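Local coordinates for protein acetylserotonin O-methyltransferase (Homo sapiens, PDB 4A6D) that transfers a methyl group from S-adenosyl-L-methionine to N-acetylserotonin, producing melatonin in the last step of its biosynthesis, at residues L286-R291 and E311-H316. Sequence-based numbering, arbitrary orientation.
Sequences LDEDRR and ERTPTH
Glu-288 reaches across to the first turn of helix 314-324, where Thr-313 holds the N-cap position, in the Rossmann-like O-methyltransferase domain. The Glu-288 carboxylate lies over the start of the helix. Glu-288 OE2 accepts from the backbone N of Thr-315 at 3.0 Å through its syn lone pair, and also from Thr-315 OG1 at 2.7 Å, this hydroxyl coming in from above the carboxylate plane, 49° out of it. The chain bends at chi2 (-64°), which turns the carboxylate back toward the helix. Two donors thus grip one oxygen, and the amide at the helix N-terminus would be expected to favour the negative charge. Glu-288 OE1 receives a weak bond from Thr-313 OG1.

Thr-313 works in two directions. Its chi1 of 69° places OG1 over the helix start, where it accepts from His-316 N, the capping bond, while Thr-313 CG2 turns to the other segment, 3.2 Å from Asp-287 O and against CG of Arg-290. That carbonyl also closes the type I turn Asp-287 to Arg-290. Beyond CG, the guanidinium of Arg-290 pairs with Glu-61 of the second subunit, so the turn borders the dimer interface.

Leu-286 is buried between Glu-311 and helix 294-305: Leu-286 CG lies 4.2 Å from Glu-311 CB and Leu-286 CD1 3.8 Å from Glu-311 O, and the leucine also packs on Thr-296 and Gln-297. Glu-311 itself hydrogen-bonds His-255, the probable catalytic base. The backbones are joined by Leu-286 N donating to Arg-312 O at 3.0 Å, and Leu-286 O receives a CA-H...O contact from Thr-313 CA at 3.5 Å.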
loop_
_atom_site.group_PDB
_atom_site.type_symbol
_atom_site.label_atom_id
_atom_site.label_comp_id
_atom_site.label_asym_id
_atom_site.label_seq_id
_atom_site.Cartn_x
_atom_site.Cartn_y
_atom_site.Cartn_z
ATOM N N LEU A 286 -1.867 -21.000 8.708
ATOM C CA LEU A 286 -2.174 -21.011 7.282
ATOM C C LEU A 286 -3.154 -22.139 7.007
ATOM O O LEU A 286 -3.019 -23.207 7.607
ATOM C CB LEU A 286 -0.896 -21.260 6.459
ATOM C CG LEU A 286 -0.223 -20.077 5.811
ATOM C CD1 LEU A 286 0.908 -20.559 4.969
ATOM C CD2 LEU A 286 -1.172 -19.272 4.913
ATOM N N ASP A 287 -4.114 -21.949 6.074
ATOM C CA ASP A 287 -5.033 -23.059 5.732
ATOM C C ASP A 287 -4.129 -24.189 5.188
ATOM O O ASP A 287 -3.084 -23.892 4.608
ATOM C CB ASP A 287 -6.038 -22.649 4.608
ATOM C CG ASP A 287 -7.107 -21.591 4.919
ATOM O OD1 ASP A 287 -7.338 -21.310 6.109
ATOM O OD2 ASP A 287 -7.719 -21.038 3.942
ATOM N N GLU A 288 -4.533 -25.446 5.324
ATOM C CA GLU A 288 -3.756 -26.573 4.801
ATOM C C GLU A 288 -3.301 -26.504 3.330
ATOM O O GLU A 288 -2.232 -27.024 3.011
ATOM C CB GLU A 288 -4.436 -27.900 5.108
ATOM C CG GLU A 288 -4.288 -28.343 6.560
ATOM C CD GLU A 288 -2.894 -28.643 7.063
ATOM O OE1 GLU A 288 -1.980 -28.860 6.233
ATOM O OE2 GLU A 288 -2.722 -28.677 8.301
ATOM N N ASP A 289 -4.097 -25.874 2.445
ATOM C CA ASP A 289 -3.743 -25.702 1.027
ATOM C C ASP A 289 -2.774 -24.520 0.795
ATOM O O ASP A 289 -2.358 -24.287 -0.344
ATOM C CB ASP A 289 -4.993 -25.620 0.110
ATOM C CG ASP A 289 -6.031 -24.518 0.341
ATOM O OD1 ASP A 289 -5.694 -23.496 0.972
ATOM O OD2 ASP A 289 -7.159 -24.649 -0.184
ATOM N N ARG A 290 -2.401 -23.803 1.896
ATOM C CA ARG A 290 -1.532 -22.618 1.918
ATOM C C ARG A 290 -2.136 -21.443 1.135
ATOM O O ARG A 290 -1.494 -20.409 0.960
ATOM C CB ARG A 290 -0.065 -22.936 1.510
ATOM C CG ARG A 290 0.569 -24.058 2.340
ATOM C CD ARG A 290 2.072 -24.148 2.179
ATOM N NE ARG A 290 2.457 -24.603 0.845
ATOM C CZ ARG A 290 2.608 -25.877 0.499
ATOM N NH1 ARG A 290 2.406 -26.843 1.390
ATOM N NH2 ARG A 290 2.955 -26.196 -0.740
ATOM N N ARG A 291 -3.406 -21.584 0.738
ATOM C CA ARG A 291 -4.113 -20.580 -0.039
ATOM C C ARG A 291 -5.047 -19.643 0.742
ATOM O O ARG A 291 -5.928 -19.029 0.176
ATOM C CB ARG A 291 -4.771 -21.206 -1.271
ATOM C CG ARG A 291 -4.449 -20.385 -2.534
ATOM C CD ARG A 291 -4.621 -21.181 -3.811
ATOM N NE ARG A 291 -3.646 -22.272 -3.916
ATOM C CZ ARG A 291 -3.911 -23.552 -3.673
ATOM N NH1 ARG A 291 -5.125 -23.926 -3.291
ATOM N NH2 ARG A 291 -2.966 -24.467 -3.820
ATOM N N GLU A 311 4.977 -18.277 7.412
ATOM C CA GLU A 311 3.838 -18.712 8.211
ATOM C C GLU A 311 3.657 -20.206 7.879
ATOM O O GLU A 311 4.171 -20.675 6.858
ATOM C CB GLU A 311 2.578 -17.857 7.961
ATOM C CG GLU A 311 2.736 -16.395 8.395
ATOM C CD GLU A 311 3.135 -16.093 9.829
ATOM O OE1 GLU A 311 2.772 -16.871 10.742
ATOM O OE2 GLU A 311 3.826 -15.072 10.038
ATOM N N ARG A 312 3.050 -20.980 8.775
ATOM C CA ARG A 312 2.932 -22.426 8.523
ATOM C C ARG A 312 1.538 -22.941 8.756
ATOM O O ARG A 312 0.757 -22.295 9.449
ATOM C CB ARG A 312 3.975 -23.229 9.363
ATOM C CG ARG A 312 5.450 -22.864 9.077
ATOM C CD ARG A 312 6.375 -23.404 10.157
ATOM N NE ARG A 312 7.789 -23.411 9.782
ATOM C CZ ARG A 312 8.680 -22.484 10.137
ATOM N NH1 ARG A 312 8.302 -21.417 10.831
ATOM N NH2 ARG A 312 9.950 -22.616 9.798
ATOM N N THR A 313 1.237 -24.120 8.185
ATOM C CA THR A 313 -0.021 -24.861 8.353
ATOM C C THR A 313 0.016 -25.670 9.647
ATOM O O THR A 313 1.113 -26.035 10.120
ATOM C CB THR A 313 -0.279 -25.829 7.160
ATOM O OG1 THR A 313 0.662 -26.903 7.186
ATOM C CG2 THR A 313 -0.312 -25.112 5.773
ATOM N N PRO A 314 -1.178 -26.049 10.195
ATOM C CA PRO A 314 -1.203 -26.891 11.404
ATOM C C PRO A 314 -0.341 -28.166 11.305
ATOM O O PRO A 314 0.385 -28.524 12.253
ATOM C CB PRO A 314 -2.685 -27.219 11.540
ATOM C CG PRO A 314 -3.365 -26.051 10.984
ATOM C CD PRO A 314 -2.558 -25.713 9.773
ATOM N N THR A 315 -0.407 -28.839 10.139
ATOM C CA THR A 315 0.357 -30.055 9.849
ATOM C C THR A 315 1.879 -29.769 9.927
ATOM O O THR A 315 2.632 -30.588 10.455
ATOM C CB THR A 315 -0.099 -30.594 8.485
ATOM O OG1 THR A 315 -1.441 -31.083 8.601
ATOM C CG2 THR A 315 0.773 -31.692 7.967
ATOM N N HIS A 316 2.315 -28.597 9.393
ATOM C CA HIS A 316 3.717 -28.187 9.400
ATOM C C HIS A 316 4.214 -28.000 10.833
ATOM O O HIS A 316 5.273 -28.534 11.173
ATOM C CB HIS A 316 3.922 -26.937 8.549
ATOM C CG HIS A 316 5.355 -26.651 8.180
ATOM N ND1 HIS A 316 5.667 -25.710 7.217
ATOM C CD2 HIS A 316 6.511 -27.181 8.664
ATOM C CE1 HIS A 316 6.988 -25.703 7.137
ATOM N NE2 HIS A 316 7.536 -26.570 7.995
#